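PDB 3M0J: oxaloacetate acetyl hydrolase from Cryphonectria parasitica, which is an enzyme of the phosphoenolpyruvate phosphomutase family, built on a TIM-barrel fold and assembled as four chains. Local coordinates for residues 27-32 / 243-248; 218-223 / 239-244; 47-52 / 87-92. All blocks are in the same frame, centred on the assembly; numbering follows the deposited sequence.

Contact 1 (27-32 / 243-248); sequences IVCPGV and IMIFSF. With OAF (2,2-difluoro-3,3-dihydroxybutanedioic acid), chain B.
Ile27 to Pro30 run parallel to Ile243 to Phe246, the strand axes 4.5 Å apart at their closest and inclined by 21°; bonds from Met244 N to Ile27 O, Cys29 N to Met244 O and Phe246 N to Cys29 O form the ladder, and a weak one from Gly31 N to Phe246 O ends it. On the face carrying Cys29, Ile27 and Ile243 lie side by side, with Ile27 CD1 4.1 Å from Ile243 CG1. Cys29 SG, swung to the backbone N side (chi1 -48°), comes within 4.0 Å of Ile243 CG2. Ile245 holds CG1 between its own N and carbonyl carbon (chi1 69°), which carries CD1 away and turns CG2 to within 3.9 Å of Cys29 CB. The pairing joins the first and eighth strands of the TIM barrel, in segments whose closest ends are 211 residues apart. On the other face Val28 CG1 approaches the Phe246 ring obliquely, 3.8 Å from CE2, while Cys29 O lies in the ring plane at its edge. Leu262 and Leu265 of a second subunit pack on Pro30 and Phe246, so this face also serves the assembly. Past the ladder one water donates to Gly31 O (2.8 Å) and to Ser247 O (2.7 Å). Ser247 OG accepts a 2.7 Å bond from O4 of OAF, and the Phe248 ring turns its edge to fluorine F1 of the same molecule.

Contact 2 (218-223 / 239-244); sequences LLLNSV and MGFRIM. With OAF (2,2-difluoro-3,3-dihydroxybutanedioic acid), chain B.
Leu220 and Phe241 form the dense part of this contact: CB of Leu220 sits over the centre of the Phe241 ring, 3.7 Å from its centroid and only 12° off the normal, a CH-pi contact. Leu218 reaches the same ring obliquely, its CB 3.7 Å from Phe241 CD1. Beyond the ring, Leu220 CD2 touches Met244 CE at 3.6 Å; the extended methionine runs alongside the leucine, and its methyl continues to CB of Ser222. Leu219 packs on the other face of the sheet, where CD1 meets Ile243 CG2 at 3.7 Å. Strands 219-222 and 243-246, the seventh and eighth of the barrel, form a beta-alpha-beta unit with helix 233-239 between them. Three backbone bonds join residues 218-223 and 239-244: Leu220 N to Ile243 O, Arg242 N to Leu218 O at 3.0 Å, and a weak second from Ile243 N to that same oxygen; further along, Ile245 and Ser247 continue the pairing. Toward solvent the contact thins. Gly240 ends the helix in a Schellman motif, and a water bridges the two segments, accepting from Leu218 N and donating to Gly240 O. Arg242 leads its bent chain away to the backbone oxygens of Leu19, Leu20 and Glu25. At the far end Asn221 faces OAF, ND2 giving O6 a weak bond; Glu198 OE1 also holds ND2, and Ser247 OG is bonded to OD1, fixing which way the amide is turned.

Contact 3 (47-52 / 87-92); sequences KSLYMT and FGPPLI. With OAF (2,2-difluoro-3,3-dihydroxybutanedioic acid), chain B.
Tyr50 crosses Ile92 at about a right angle, its ring CD1 4.0 Å from Ile92 CG2, and the same ring carbon lies 3.3 Å from Ile92 O, which approaches the ring obliquely. With CG anti to the backbone N (chi1 166°), the ring extends to OAF, whose O4 is hydrogen-bonded to Tyr50 OH at 3.2 Å and whose O2 lies at the ring edge, near its plane. That O2 also takes a short 2.5 Å bond from Thr52 OG1. The backbone N of Thr52 sits above one face of the Tyr50 ring, offset toward the rim. His121 NE2 is a second partner of Tyr50 OH, and a manganese ion lies about 5 Å from the tyrosine side chain. Behind this shell stand the second and third strands of the TIM barrel, joined in parallel by Met51 N to Ile92 O, Ile92 N to Leu49 O (2.8 Å and nearly straight, 178°) and Leu49 N to Pro90 O. Ser48 OG adds a longer bond, 3.3 Å, to Pro90 O, coming from well above the carbonyl plane, so one oxygen serves two donors. On the sheet face away from Tyr50 and Ile92, Leu91 CD1 lies between Leu49 CB, at 3.8 Å, and Met51 CB, while Met51 runs on to helix 71-82. Thr52 is the N-cap of helix 53-61, its OG1 also bonded to Gly55 N. Ligand and helix start therefore share one hydroxyl, and the N-terminal end of the helix probably helps to stabilise the negative charge expected on the C1 carboxylate of OAF.

All three contacts are mainly buried and belong to one parallel barrel sheet. Contacts 1 and 2 share strand 243-246, which lies between 27-32 and 219-222; contact 3 adds 49-51, the neighbour of 27-32 on its other side, through backbone bonds of Pro30 and Val32 with Tyr50. Contact 1, nearest the chain centre, has the longest ladder, with mostly apolar side chains around it. Contact 2 lies further out and differs by its CH-pi face, though both have a water-bridged end; contact 3 adds prolines ahead of its second strand and reaches the surface at Lys47. Inside the barrel contacts 2 and 3 meet where Ile243 packs on Ile92. Each sends polar side chains from its strand ends to OAF.

Contact 1 (27-32 / 243-248)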
loop_
_atom_site.group_PDB
_atom_site.type_symbol
_atom_site.label_atom_id
_atom_site.label_comp_id
_atom_site.label_asym_id
_atom_site.label_seq_id
_atom_site.Cartn_x
_atom_site.Cartn_y
_atom_site.Cartn_z
ATOM N N ILE A 27 -15.616 18.028 23.160
ATOM C CA ILE A 27 -14.366 17.427 22.710
ATOM C C ILE A 27 -13.980 18.083 21.398
ATOM O O ILE A 27 -14.650 17.911 20.375
ATOM C CB ILE A 27 -14.510 15.896 22.552
ATOM C CG1 ILE A 27 -15.024 15.291 23.865
ATOM C CG2 ILE A 27 -13.171 15.256 22.156
ATOM C CD1 ILE A 27 -15.603 13.892 23.723
ATOM N N VAL A 28 -12.899 18.848 21.433
ATOM C CA VAL A 28 -12.459 19.569 20.256
ATOM C C VAL A 28 -11.417 18.798 19.450
ATOM O O VAL A 28 -10.335 18.469 19.958
ATOM C CB VAL A 28 -11.933 20.952 20.642
ATOM C CG1 VAL A 28 -11.294 21.642 19.430
ATOM C CG2 VAL A 28 -13.076 21.781 21.255
ATOM N N CYS A 29 -11.752 18.507 18.193
ATOM C CA CYS A 29 -10.877 17.711 17.328
ATOM C C CYS A 29 -10.460 18.468 16.095
ATOM O O CYS A 29 -11.243 18.629 15.173
ATOM C CB CYS A 29 -11.581 16.429 16.861
ATOM S SG CYS A 29 -12.391 15.494 18.166
ATOM N N PRO A 30 -9.203 18.906 16.052
ATOM C CA PRO A 30 -8.716 19.556 14.834
ATOM C C PRO A 30 -8.628 18.518 13.725
ATOM O O PRO A 30 -8.226 17.377 13.977
ATOM C CB PRO A 30 -7.308 20.028 15.234
ATOM C CG PRO A 30 -6.898 19.081 16.303
ATOM C CD PRO A 30 -8.178 18.869 17.106
ATOM N N GLY A 31 -9.000 18.915 12.522
ATOM C CA GLY A 31 -8.945 18.022 11.391
ATOM C C GLY A 31 -7.540 17.937 10.829
ATOM O O GLY A 31 -6.985 18.941 10.378
ATOM N N VAL A 32 -6.981 16.736 10.848
ATOM C CA VAL A 32 -5.618 16.507 10.351
ATOM C C VAL A 32 -5.700 15.595 9.158
ATOM O O VAL A 32 -6.718 14.913 8.948
ATOM C CB VAL A 32 -4.706 15.995 11.470
ATOM C CG1 VAL A 32 -4.711 17.000 12.584
ATOM C CG2 VAL A 32 -5.206 14.636 12.000
ATOM N N ILE A 243 -19.106 16.871 20.677
ATOM C CA ILE A 243 -17.870 16.794 19.907
ATOM C C ILE A 243 -17.923 17.870 18.839
ATOM O O ILE A 243 -18.999 18.166 18.293
ATOM C CB ILE A 243 -17.688 15.419 19.220
ATOM C CG1 ILE A 243 -17.806 14.279 20.233
ATOM C CG2 ILE A 243 -16.326 15.351 18.528
ATOM C CD1 ILE A 243 -17.835 12.899 19.589
ATOM N N MET A 244 -16.777 18.463 18.535
ATOM C CA MET A 244 -16.718 19.414 17.436
ATOM C C MET A 244 -15.441 19.151 16.653
ATOM O O MET A 244 -14.343 19.167 17.215
ATOM C CB MET A 244 -16.739 20.845 17.980
ATOM C CG MET A 244 -16.740 21.924 16.905
ATOM S SD MET A 244 -17.005 23.551 17.654
ATOM C CE MET A 244 -17.231 24.559 16.202
ATOM N N ILE A 245 -15.588 18.888 15.362
ATOM C CA ILE A 245 -14.434 18.620 14.507
ATOM C C ILE A 245 -14.239 19.789 13.561
ATOM O O ILE A 245 -15.200 20.478 13.193
ATOM C CB ILE A 245 -14.565 17.301 13.728
ATOM C CG1 ILE A 245 -15.662 17.387 12.661
ATOM C CG2 ILE A 245 -14.856 16.141 14.686
ATOM C CD1 ILE A 245 -15.824 16.090 11.881
ATOM N N PHE A 246 -12.984 20.030 13.193
ATOM C CA PHE A 246 -12.628 21.164 12.359
ATOM C C PHE A 246 -11.970 20.619 11.114
ATOM O O PHE A 246 -10.754 20.540 11.021
ATOM C CB PHE A 246 -11.710 22.111 13.124
ATOM C CG PHE A 246 -12.404 22.815 14.244
ATOM C CD1 PHE A 246 -12.886 24.099 14.071
ATOM C CD2 PHE A 246 -12.631 22.166 15.444
ATOM C CE1 PHE A 246 -13.567 24.742 15.090
ATOM C CE2 PHE A 246 -13.292 22.802 16.471
ATOM C CZ PHE A 246 -13.764 24.088 16.295
ATOM N N SER A 247 -12.802 20.229 10.158
ATOM C CA SER A 247 -12.358 19.423 9.024
ATOM C C SER A 247 -11.196 19.993 8.222
ATOM O O SER A 247 -10.326 19.243 7.783
ATOM C CB SER A 247 -13.536 19.164 8.093
ATOM O OG SER A 247 -14.422 18.256 8.709
ATOM N N PHE A 248 -11.198 21.309 8.016
ATOM C CA PHE A 248 -10.206 21.966 7.160
ATOM C C PHE A 248 -9.214 22.815 7.945
ATOM O O PHE A 248 -8.511 23.652 7.368
ATOM C CB PHE A 248 -10.883 22.817 6.075
ATOM C CG PHE A 248 -11.468 21.996 4.968
ATOM C CD1 PHE A 248 -10.838 21.919 3.735
ATOM C CD2 PHE A 248 -12.628 21.267 5.172
ATOM C CE1 PHE A 248 -11.367 21.150 2.719
ATOM C CE2 PHE A 248 -13.156 20.484 4.163
ATOM C CZ PHE A 248 -12.525 20.427 2.930
HETATM O O2 OAF B . -13.298 16.488 6.178
HETATM C C1 OAF B . -14.141 15.785 5.715
HETATM O O1 OAF B . -13.804 14.793 4.803
HETATM C C2 OAF B . -15.627 16.089 5.926
HETATM O O4 OAF B . -15.855 16.489 7.263
HETATM O O3 OAF B . -16.380 14.931 5.691
HETATM C C3 OAF B . -15.980 17.217 4.923
HETATM F F1 OAF B . -15.545 18.418 5.415
HETATM F F2 OAF B . -15.407 17.022 3.699
HETATM C C4 OAF B . -17.486 17.237 4.708
HETATM O O5 OAF B . -17.976 16.605 3.824
HETATM O O6 OAF B . -18.228 18.129 5.480
HETATM O O HOH W 1 -7.698 19.760 7.781
#

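Contact 2 (218-223 / 239-244)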
loop_
_atom_site.group_PDB
_atom_site.type_symbol
_atom_site.label_atom_id
_atom_site.label_comp_id
_atom_site.label_asym_id
_atom_site.label_seq_id
_atom_site.Cartn_x
_atom_site.Cartn_y
_atom_site.Cartn_z
ATOM N N LEU A 218 -24.442 14.900 20.015
ATOM C CA LEU A 218 -24.198 15.290 18.631
ATOM C C LEU A 218 -22.774 15.785 18.422
ATOM O O LEU A 218 -22.117 16.276 19.345
ATOM C CB LEU A 218 -25.162 16.397 18.192
ATOM C CG LEU A 218 -26.661 16.093 18.132
ATOM C CD1 LEU A 218 -27.344 17.158 17.308
ATOM C CD2 LEU A 218 -26.888 14.723 17.513
ATOM N N LEU A 219 -22.333 15.700 17.179
ATOM C CA LEU A 219 -21.028 16.205 16.776
ATOM C C LEU A 219 -21.253 17.293 15.740
ATOM O O LEU A 219 -22.041 17.119 14.823
ATOM C CB LEU A 219 -20.224 15.051 16.181
ATOM C CG LEU A 219 -18.839 15.337 15.604
ATOM C CD1 LEU A 219 -18.062 14.024 15.557
ATOM C CD2 LEU A 219 -18.899 15.977 14.223
ATOM N N LEU A 220 -20.592 18.426 15.920
ATOM C CA LEU A 220 -20.714 19.527 14.987
ATOM C C LEU A 220 -19.516 19.531 14.061
ATOM O O LEU A 220 -18.392 19.522 14.530
ATOM C CB LEU A 220 -20.744 20.833 15.768
ATOM C CG LEU A 220 -20.698 22.118 14.950
ATOM C CD1 LEU A 220 -21.951 22.200 14.050
ATOM C CD2 LEU A 220 -20.630 23.288 15.910
ATOM N N ASN A 221 -19.756 19.525 12.750
ATOM C CA ASN A 221 -18.657 19.560 11.789
ATOM C C ASN A 221 -18.419 20.974 11.259
ATOM O O ASN A 221 -19.153 21.474 10.397
ATOM C CB ASN A 221 -18.913 18.605 10.631
ATOM C CG ASN A 221 -17.842 18.694 9.556
ATOM O OD1 ASN A 221 -16.725 19.124 9.822
ATOM N ND2 ASN A 221 -18.187 18.311 8.333
ATOM N N SER A 222 -17.402 21.625 11.791
ATOM C CA SER A 222 -17.049 22.957 11.343
ATOM C C SER A 222 -16.204 22.835 10.087
ATOM O O SER A 222 -15.173 22.169 10.093
ATOM C CB SER A 222 -16.270 23.694 12.430
ATOM O OG SER A 222 -15.910 24.996 11.990
ATOM N N VAL A 223 -16.657 23.449 9.002
ATOM C CA VAL A 223 -15.918 23.412 7.745
ATOM C C VAL A 223 -15.391 24.805 7.457
ATOM O O VAL A 223 -16.151 25.698 7.108
ATOM C CB VAL A 223 -16.799 22.913 6.590
ATOM C CG1 VAL A 223 -16.052 22.992 5.267
ATOM C CG2 VAL A 223 -17.233 21.477 6.859
ATOM N N MET A 239 -24.463 25.372 22.913
ATOM C CA MET A 239 -25.558 24.734 22.183
ATOM C C MET A 239 -25.786 23.308 22.658
ATOM O O MET A 239 -26.855 22.741 22.452
ATOM C CB MET A 239 -25.284 24.737 20.680
ATOM C CG MET A 239 -25.541 26.076 20.016
ATOM S SD MET A 239 -25.050 26.022 18.291
ATOM C CE MET A 239 -25.850 27.504 17.690
ATOM N N GLY A 240 -24.782 22.731 23.301
ATOM C CA GLY A 240 -24.914 21.390 23.831
ATOM C C GLY A 240 -24.255 20.301 23.014
ATOM O O GLY A 240 -24.446 19.121 23.293
ATOM N N PHE A 241 -23.493 20.677 21.990
ATOM C CA PHE A 241 -22.710 19.694 21.252
ATOM C C PHE A 241 -21.692 19.006 22.166
ATOM O O PHE A 241 -21.211 19.606 23.131
ATOM C CB PHE A 241 -22.020 20.361 20.044
ATOM C CG PHE A 241 -22.957 20.657 18.903
ATOM C CD1 PHE A 241 -23.391 19.633 18.059
ATOM C CD2 PHE A 241 -23.429 21.948 18.690
ATOM C CE1 PHE A 241 -24.264 19.904 17.010
ATOM C CE2 PHE A 241 -24.300 22.226 17.637
ATOM C CZ PHE A 241 -24.727 21.205 16.804
ATOM N N ARG A 242 -21.381 17.741 21.886
ATOM C CA ARG A 242 -20.424 17.001 22.710
ATOM C C ARG A 242 -19.083 16.829 22.004
ATOM O O ARG A 242 -18.046 16.645 22.648
ATOM C CB ARG A 242 -20.974 15.635 23.134
ATOM C CG ARG A 242 -22.115 15.719 24.154
ATOM C CD ARG A 242 -21.647 16.417 25.441
ATOM N NE ARG A 242 -20.251 16.124 25.773
ATOM C CZ ARG A 242 -19.843 15.024 26.394
ATOM N NH1 ARG A 242 -20.727 14.109 26.768
ATOM N NH2 ARG A 242 -18.550 14.837 26.645
ATOM N N ILE A 243 -19.106 16.871 20.677
ATOM C CA ILE A 243 -17.870 16.794 19.907
ATOM C C ILE A 243 -17.923 17.870 18.839
ATOM O O ILE A 243 -18.999 18.166 18.293
ATOM C CB ILE A 243 -17.688 15.419 19.220
ATOM C CG1 ILE A 243 -17.806 14.279 20.233
ATOM C CG2 ILE A 243 -16.326 15.351 18.528
ATOM C CD1 ILE A 243 -17.835 12.899 19.589
ATOM N N MET A 244 -16.777 18.463 18.535
ATOM C CA MET A 244 -16.718 19.414 17.436
ATOM C C MET A 244 -15.441 19.151 16.653
ATOM O O MET A 244 -14.343 19.167 17.215
ATOM C CB MET A 244 -16.739 20.845 17.980
ATOM C CG MET A 244 -16.740 21.924 16.905
ATOM S SD MET A 244 -17.005 23.551 17.654
ATOM C CE MET A 244 -17.231 24.559 16.202
HETATM O O2 OAF B . -13.298 16.488 6.178
HETATM C C1 OAF B . -14.141 15.785 5.715
HETATM O O1 OAF B . -13.804 14.793 4.803
HETATM C C2 OAF B . -15.627 16.089 5.926
HETATM O O4 OAF B . -15.855 16.489 7.263
HETATM O O3 OAF B . -16.380 14.931 5.691
HETATM C C3 OAF B . -15.980 17.217 4.923
HETATM F F1 OAF B . -15.545 18.418 5.415
HETATM F F2 OAF B . -15.407 17.022 3.699
HETATM C C4 OAF B . -17.486 17.237 4.708
HETATM O O5 OAF B . -17.976 16.605 3.824
HETATM O O6 OAF B . -18.228 18.129 5.480
HETATM O O HOH W 2 -25.221 16.891 21.830
#

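Contact 3 (47-52 / 87-92)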
loop_
_atom_site.group_PDB
_atom_site.type_symbol
_atom_site.label_atom_id
_atom_site.label_comp_id
_atom_site.label_asym_id
_atom_site.label_seq_id
_atom_site.Cartn_x
_atom_site.Cartn_y
_atom_site.Cartn_z
ATOM N N LYS A 47 -6.845 17.013 22.758
ATOM C CA LYS A 47 -7.247 15.801 23.472
ATOM C C LYS A 47 -7.819 14.733 22.552
ATOM O O LYS A 47 -8.052 13.604 22.969
ATOM C CB LYS A 47 -8.271 16.138 24.561
ATOM C CG LYS A 47 -7.703 17.025 25.664
ATOM C CD LYS A 47 -8.717 17.260 26.775
ATOM C CE LYS A 47 -8.914 16.007 27.621
ATOM N NZ LYS A 47 -9.676 16.294 28.873
ATOM N N SER A 48 -8.040 15.101 21.299
ATOM C CA SER A 48 -8.597 14.186 20.317
ATOM C C SER A 48 -8.334 14.799 18.962
ATOM O O SER A 48 -8.250 16.027 18.837
ATOM C CB SER A 48 -10.107 14.011 20.533
ATOM O OG SER A 48 -10.623 12.982 19.680
ATOM N N LEU A 49 -8.187 13.939 17.959
ATOM C CA LEU A 49 -7.907 14.366 16.596
ATOM C C LEU A 49 -9.001 13.872 15.657
ATOM O O LEU A 49 -9.709 12.913 15.955
ATOM C CB LEU A 49 -6.567 13.789 16.124
ATOM C CG LEU A 49 -5.289 14.611 16.382
ATOM C CD1 LEU A 49 -5.148 15.025 17.821
ATOM C CD2 LEU A 49 -4.080 13.812 15.938
ATOM N N TYR A 50 -9.144 14.547 14.525
ATOM C CA TYR A 50 -10.068 14.097 13.508
ATOM C C TYR A 50 -9.317 13.939 12.187
ATOM O O TYR A 50 -8.584 14.842 11.783
ATOM C CB TYR A 50 -11.198 15.109 13.344
ATOM C CG TYR A 50 -11.989 14.870 12.101
ATOM C CD1 TYR A 50 -12.739 13.702 11.950
ATOM C CD2 TYR A 50 -11.972 15.787 11.060
ATOM C CE1 TYR A 50 -13.468 13.462 10.790
ATOM C CE2 TYR A 50 -12.692 15.553 9.905
ATOM C CZ TYR A 50 -13.433 14.398 9.778
ATOM O OH TYR A 50 -14.135 14.185 8.630
ATOM N N MET A 51 -9.497 12.792 11.526
ATOM C CA MET A 51 -8.932 12.614 10.194
ATOM C C MET A 51 -9.967 12.900 9.126
ATOM O O MET A 51 -10.948 12.164 8.980
ATOM C CB MET A 51 -8.384 11.204 9.984
ATOM C CG MET A 51 -7.549 11.108 8.691
ATOM S SD MET A 51 -7.107 9.423 8.267
ATOM C CE MET A 51 -8.589 8.920 7.372
ATOM N N THR A 52 -9.736 13.979 8.389
ATOM C CA THR A 52 -10.599 14.387 7.309
ATOM C C THR A 52 -10.418 13.515 6.073
ATOM O O THR A 52 -9.287 13.244 5.653
ATOM C CB THR A 52 -10.327 15.866 6.928
ATOM O OG1 THR A 52 -10.862 16.119 5.628
ATOM C CG2 THR A 52 -8.832 16.173 6.883
ATOM N N PHE A 87 0.204 5.945 22.959
ATOM C CA PHE A 87 -0.381 6.384 24.216
ATOM C C PHE A 87 -1.004 7.767 24.068
ATOM O O PHE A 87 -1.336 8.400 25.062
ATOM C CB PHE A 87 0.684 6.435 25.314
ATOM C CG PHE A 87 1.429 5.144 25.498
ATOM C CD1 PHE A 87 0.900 4.132 26.283
ATOM C CD2 PHE A 87 2.657 4.945 24.895
ATOM C CE1 PHE A 87 1.582 2.943 26.458
ATOM C CE2 PHE A 87 3.341 3.755 25.064
ATOM C CZ PHE A 87 2.801 2.757 25.845
ATOM N N GLY A 88 -1.143 8.237 22.833
ATOM C CA GLY A 88 -1.639 9.579 22.586
ATOM C C GLY A 88 -3.150 9.703 22.462
ATOM O O GLY A 88 -3.895 8.794 22.826
ATOM N N PRO A 89 -3.617 10.848 21.943
ATOM C CA PRO A 89 -5.044 11.170 21.862
ATOM C C PRO A 89 -5.777 10.282 20.871
ATOM O O PRO A 89 -5.199 9.842 19.872
ATOM C CB PRO A 89 -5.037 12.616 21.348
ATOM C CG PRO A 89 -3.753 12.707 20.572
ATOM C CD PRO A 89 -2.783 11.953 21.441
ATOM N N PRO A 90 -7.061 10.027 21.142
ATOM C CA PRO A 90 -7.919 9.219 20.267
ATOM C C PRO A 90 -8.079 9.871 18.903
ATOM O O PRO A 90 -8.094 11.105 18.821
ATOM C CB PRO A 90 -9.287 9.257 20.958
ATOM C CG PRO A 90 -9.128 10.043 22.199
ATOM C CD PRO A 90 -7.749 10.544 22.340
ATOM N N LEU A 91 -8.231 9.060 17.858
ATOM C CA LEU A 91 -8.505 9.567 16.524
ATOM C C LEU A 91 -9.918 9.223 16.040
ATOM O O LEU A 91 -10.323 8.050 16.063
ATOM C CB LEU A 91 -7.560 8.947 15.495
ATOM C CG LEU A 91 -7.788 9.351 14.027
ATOM C CD1 LEU A 91 -7.465 10.824 13.856
ATOM C CD2 LEU A 91 -6.951 8.502 13.058
ATOM N N ILE A 92 -10.673 10.253 15.642
ATOM C CA ILE A 92 -11.937 10.020 15.028
ATOM C C ILE A 92 -11.622 10.127 13.537
ATOM O O ILE A 92 -11.029 11.112 13.100
ATOM C CB ILE A 92 -12.997 11.077 15.409
ATOM C CG1 ILE A 92 -13.407 10.911 16.877
ATOM C CG2 ILE A 92 -14.208 10.942 14.511
ATOM C CD1 ILE A 92 -14.299 12.062 17.397
HETATM O O2 OAF B . -13.298 16.488 6.178
HETATM C C1 OAF B . -14.141 15.785 5.715
HETATM O O1 OAF B . -13.804 14.793 4.803
HETATM C C2 OAF B . -15.627 16.089 5.926
HETATM O O4 OAF B . -15.855 16.489 7.263
HETATM O O3 OAF B . -16.380 14.931 5.691
HETATM C C3 OAF B . -15.980 17.217 4.923
HETATM F F1 OAF B . -15.545 18.418 5.415
HETATM F F2 OAF B . -15.407 17.022 3.699
HETATM C C4 OAF B . -17.486 17.237 4.708
HETATM O O5 OAF B . -17.976 16.605 3.824
HETATM O O6 OAF B . -18.228 18.129 5.480
#